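Local coordinates for protein fatty acid amide hydrolase (PDB 6KVR) that probably hydrolyses fatty acid amides to the carboxylate and ammonium, as a member of the amidase signature family, at residues L342-S356 with K459-V471. Numbering follows the deposited sequence.
Sequences LTVAIIRDDGLVRVS and KVDFILSPTYNNV
The Phe462 ring receives Leu342 at its edge, CD2 of Leu342 lying in the ring plane, 3.5 Å from CE2 of Phe462, while Val555 and Ala558 of helix 552-565 also touch this aromatic side chain. At the Asp461 carboxylate, OD2 of Asp461 takes the backbone N of Thr343 on its anti lone pair at 2.9 Å, and a water joins the same oxygen to Thr343 OG1. In Asp461, CG lies beside its own backbone N (chi1 -62°), which carries OD2 toward the N-H of Thr343. Thr343 O accepts Asp461 N, tilted 26° from the carbonyl plane, and a weak bond from Phe462 N. Inward from this end the pairing becomes regular: Ala345 N to Phe462 O, Leu464 N to Ala345 O and Ile347 N to Leu464 O, the last at 2.8 Å and nearly straight (173°). Leu464 CB meets Ile346 CD1 at 3.8 Å on the face shared with Val344 and Phe462; on the other, Ala345 lies near Val460 and Ile463. Beyond the strands, 348-352 loops away and the chain returns: Val355 CG1 packs on Pro466 CG (3.7 Å), Ser356 N bonds to Asn469 O, and Ser356 OG donates to Asn470 OD1 at 2.8 Å. The bridges Val344-Phe462, Ala345-Ile463 and Ile346-Leu464 define a parallel pair, flanked by strands 376-379 and 540-546, within the mixed central sheet characteristic of the amidase signature fold.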
# COMPACT_ATOMS: atom_id res chain seq x y z
N LEU A 342 14.48 -26.09 2.57
CA LEU A 342 13.23 -25.49 2.11
C LEU A 342 12.02 -26.35 2.48
O LEU A 342 12.07 -27.58 2.41
CB LEU A 342 13.24 -25.28 0.59
CG LEU A 342 14.37 -24.45 -0.03
CD1 LEU A 342 14.55 -24.77 -1.49
CD2 LEU A 342 14.10 -22.97 0.13
N THR A 343 10.93 -25.69 2.85
CA THR A 343 9.62 -26.32 2.97
C THR A 343 8.73 -25.77 1.86
O THR A 343 8.55 -24.55 1.75
CB THR A 343 9.00 -26.07 4.34
OG1 THR A 343 9.88 -26.57 5.35
CG2 THR A 343 7.64 -26.75 4.47
N VAL A 344 8.20 -26.65 1.01
CA VAL A 344 7.46 -26.23 -0.18
C VAL A 344 6.07 -26.87 -0.15
O VAL A 344 5.95 -28.10 -0.11
CB VAL A 344 8.20 -26.61 -1.48
CG1 VAL A 344 7.49 -26.00 -2.67
CG2 VAL A 344 9.64 -26.13 -1.44
N ALA A 345 5.03 -26.04 -0.17
CA ALA A 345 3.67 -26.51 -0.35
C ALA A 345 3.35 -26.59 -1.84
O ALA A 345 3.70 -25.70 -2.62
CB ALA A 345 2.68 -25.58 0.37
N ILE A 346 2.69 -27.68 -2.24
CA ILE A 346 2.46 -27.99 -3.64
C ILE A 346 0.97 -27.86 -3.93
O ILE A 346 0.15 -28.44 -3.21
CB ILE A 346 2.95 -29.40 -4.01
CG1 ILE A 346 4.36 -29.64 -3.45
CG2 ILE A 346 2.94 -29.60 -5.54
CD1 ILE A 346 5.42 -28.73 -4.06
N ILE A 347 0.64 -27.12 -4.98
CA ILE A 347 -0.73 -27.08 -5.49
C ILE A 347 -0.74 -27.94 -6.74
O ILE A 347 -0.18 -27.57 -7.78
CB ILE A 347 -1.19 -25.64 -5.77
CG1 ILE A 347 -1.36 -24.87 -4.46
CG2 ILE A 347 -2.50 -25.62 -6.57
CD1 ILE A 347 -1.76 -23.40 -4.64
N ARG A 348 -1.36 -29.13 -6.65
CA ARG A 348 -1.53 -29.98 -7.83
C ARG A 348 -2.76 -29.62 -8.65
O ARG A 348 -2.82 -29.98 -9.83
CB ARG A 348 -1.66 -31.46 -7.42
CG ARG A 348 -0.64 -31.92 -6.41
CD ARG A 348 0.49 -32.58 -7.12
NE ARG A 348 1.46 -33.18 -6.20
CZ ARG A 348 2.41 -34.01 -6.60
NH1 ARG A 348 2.52 -34.38 -7.87
NH2 ARG A 348 3.28 -34.48 -5.71
N ASP A 349 -3.73 -28.93 -8.04
CA ASP A 349 -5.02 -28.63 -8.63
C ASP A 349 -5.63 -27.53 -7.77
O ASP A 349 -5.79 -27.71 -6.56
CB ASP A 349 -5.90 -29.89 -8.67
CG ASP A 349 -7.26 -29.67 -9.37
OD1 ASP A 349 -8.07 -28.81 -8.96
OD2 ASP A 349 -7.51 -30.39 -10.36
N ASP A 350 -5.94 -26.37 -8.37
CA ASP A 350 -6.44 -25.26 -7.57
C ASP A 350 -7.90 -25.44 -7.16
O ASP A 350 -8.46 -24.52 -6.56
CB ASP A 350 -6.25 -23.94 -8.31
CG ASP A 350 -7.20 -23.77 -9.50
OD1 ASP A 350 -7.74 -24.78 -10.02
OD2 ASP A 350 -7.39 -22.61 -9.91
N GLY A 351 -8.51 -26.59 -7.44
CA GLY A 351 -9.89 -26.82 -7.07
C GLY A 351 -10.90 -26.25 -8.05
O GLY A 351 -12.10 -26.45 -7.85
N LEU A 352 -10.45 -25.56 -9.10
CA LEU A 352 -11.32 -24.98 -10.11
C LEU A 352 -11.18 -25.65 -11.47
O LEU A 352 -12.18 -26.10 -12.04
CB LEU A 352 -11.05 -23.47 -10.25
CG LEU A 352 -11.10 -22.73 -8.92
CD1 LEU A 352 -10.86 -21.26 -9.11
CD2 LEU A 352 -12.44 -22.98 -8.23
N VAL A 353 -9.97 -25.73 -12.01
CA VAL A 353 -9.74 -26.25 -13.35
C VAL A 353 -8.57 -27.23 -13.29
O VAL A 353 -7.43 -26.84 -13.00
CB VAL A 353 -9.47 -25.13 -14.37
CG1 VAL A 353 -9.25 -25.71 -15.77
CG2 VAL A 353 -10.63 -24.11 -14.40
N ARG A 354 -8.86 -28.49 -13.62
CA ARG A 354 -7.85 -29.53 -13.71
C ARG A 354 -6.80 -29.17 -14.76
O ARG A 354 -7.12 -28.60 -15.81
CB ARG A 354 -8.54 -30.86 -14.05
CG ARG A 354 -7.62 -32.03 -14.38
CD ARG A 354 -8.42 -33.25 -14.84
NE ARG A 354 -9.19 -32.99 -16.05
CZ ARG A 354 -9.75 -33.94 -16.79
NH1 ARG A 354 -9.63 -35.22 -16.48
NH2 ARG A 354 -10.46 -33.60 -17.87
N VAL A 355 -5.53 -29.50 -14.47
CA VAL A 355 -4.45 -29.19 -15.39
C VAL A 355 -4.31 -30.34 -16.38
O VAL A 355 -4.76 -31.47 -16.12
CB VAL A 355 -3.10 -28.91 -14.67
CG1 VAL A 355 -3.24 -27.75 -13.70
CG2 VAL A 355 -2.57 -30.15 -13.95
N SER A 356 -3.70 -30.05 -17.53
CA SER A 356 -3.54 -31.00 -18.62
C SER A 356 -2.30 -31.87 -18.38
O SER A 356 -1.46 -31.55 -17.53
CB SER A 356 -3.44 -30.24 -19.94
OG SER A 356 -2.14 -29.73 -20.12
N LYS A 459 5.29 -22.94 8.94
CA LYS A 459 6.68 -22.70 8.56
C LYS A 459 6.95 -23.07 7.10
O LYS A 459 7.99 -23.63 6.75
CB LYS A 459 7.63 -23.43 9.52
CG LYS A 459 7.43 -22.97 10.98
CD LYS A 459 8.54 -23.44 11.91
CE LYS A 459 8.62 -22.54 13.15
NZ LYS A 459 7.27 -22.19 13.69
N VAL A 460 5.99 -22.73 6.23
CA VAL A 460 6.13 -22.92 4.79
C VAL A 460 6.95 -21.78 4.21
O VAL A 460 6.67 -20.60 4.46
CB VAL A 460 4.75 -22.98 4.12
CG1 VAL A 460 4.90 -23.19 2.60
CG2 VAL A 460 3.89 -24.07 4.74
N ASP A 461 7.96 -22.11 3.40
CA ASP A 461 8.73 -21.08 2.71
C ASP A 461 8.10 -20.65 1.39
O ASP A 461 8.05 -19.45 1.10
CB ASP A 461 10.16 -21.57 2.44
CG ASP A 461 10.94 -21.88 3.71
OD1 ASP A 461 11.28 -20.93 4.43
OD2 ASP A 461 11.23 -23.07 3.97
N PHE A 462 7.63 -21.59 0.56
CA PHE A 462 7.13 -21.25 -0.77
C PHE A 462 5.99 -22.16 -1.18
O PHE A 462 5.82 -23.26 -0.65
CB PHE A 462 8.23 -21.34 -1.84
CG PHE A 462 9.46 -20.56 -1.49
CD1 PHE A 462 9.48 -19.18 -1.64
CD2 PHE A 462 10.58 -21.20 -0.98
CE1 PHE A 462 10.62 -18.44 -1.30
CE2 PHE A 462 11.71 -20.47 -0.64
CZ PHE A 462 11.73 -19.09 -0.80
N ILE A 463 5.19 -21.68 -2.13
CA ILE A 463 4.11 -22.45 -2.73
C ILE A 463 4.45 -22.68 -4.19
O ILE A 463 4.80 -21.73 -4.91
CB ILE A 463 2.75 -21.75 -2.54
CG1 ILE A 463 2.51 -21.50 -1.04
CG2 ILE A 463 1.60 -22.60 -3.09
CD1 ILE A 463 1.24 -20.76 -0.73
N LEU A 464 4.43 -23.93 -4.61
CA LEU A 464 4.73 -24.33 -5.98
C LEU A 464 3.42 -24.74 -6.63
O LEU A 464 2.63 -25.48 -6.03
CB LEU A 464 5.73 -25.48 -6.02
CG LEU A 464 6.13 -26.06 -7.38
CD1 LEU A 464 6.80 -25.01 -8.25
CD2 LEU A 464 7.06 -27.27 -7.22
N SER A 465 3.17 -24.25 -7.85
CA SER A 465 1.86 -24.44 -8.45
C SER A 465 1.98 -24.28 -9.96
O SER A 465 2.96 -23.71 -10.45
CB SER A 465 0.85 -23.43 -7.88
OG SER A 465 1.15 -22.14 -8.36
N PRO A 466 0.99 -24.76 -10.72
CA PRO A 466 0.97 -24.50 -12.17
C PRO A 466 0.83 -23.02 -12.45
O PRO A 466 0.43 -22.23 -11.59
CB PRO A 466 -0.26 -25.28 -12.66
CG PRO A 466 -0.62 -26.23 -11.52
CD PRO A 466 -0.21 -25.50 -10.29
N THR A 467 1.16 -22.63 -13.69
CA THR A 467 0.95 -21.26 -14.15
C THR A 467 -0.37 -21.11 -14.89
O THR A 467 -0.88 -19.99 -14.97
CB THR A 467 2.08 -20.81 -15.07
OG1 THR A 467 3.33 -21.12 -14.46
CG2 THR A 467 2.02 -19.29 -15.30
N TYR A 468 -0.92 -22.21 -15.38
CA TYR A 468 -2.05 -22.25 -16.29
C TYR A 468 -2.44 -23.73 -16.36
O TYR A 468 -1.63 -24.59 -16.01
CB TYR A 468 -1.66 -21.66 -17.66
CG TYR A 468 -2.70 -21.78 -18.77
CD1 TYR A 468 -3.98 -21.33 -18.58
CD2 TYR A 468 -2.38 -22.36 -20.01
CE1 TYR A 468 -4.94 -21.46 -19.56
CE2 TYR A 468 -3.34 -22.48 -21.02
CZ TYR A 468 -4.62 -22.01 -20.77
OH TYR A 468 -5.62 -22.11 -21.73
N ASN A 469 -3.68 -24.02 -16.74
CA ASN A 469 -4.12 -25.42 -16.78
C ASN A 469 -3.64 -26.16 -18.02
O ASN A 469 -4.17 -27.22 -18.37
CB ASN A 469 -5.64 -25.51 -16.70
CG ASN A 469 -6.32 -24.56 -17.67
OD1 ASN A 469 -6.75 -23.47 -17.30
ND2 ASN A 469 -6.35 -24.94 -18.94
N ASN A 470 -2.66 -25.60 -18.72
CA ASN A 470 -2.13 -26.19 -19.93
C ASN A 470 -0.79 -25.51 -20.20
O ASN A 470 -0.40 -24.57 -19.50
CB ASN A 470 -3.12 -26.03 -21.10
CG ASN A 470 -2.74 -26.86 -22.32
OD1 ASN A 470 -2.01 -27.85 -22.22
ND2 ASN A 470 -3.22 -26.45 -23.47
N VAL A 471 -0.08 -26.01 -21.21
CA VAL A 471 1.04 -25.27 -21.78
C VAL A 471 0.42 -24.14 -22.59
O VAL A 471 -0.80 -23.95 -22.55
CB VAL A 471 1.93 -26.17 -22.65
CG1 VAL A 471 2.68 -27.17 -21.78
CG2 VAL A 471 1.09 -26.92 -23.64
O HOH W 1 12.32 -24.62 5.91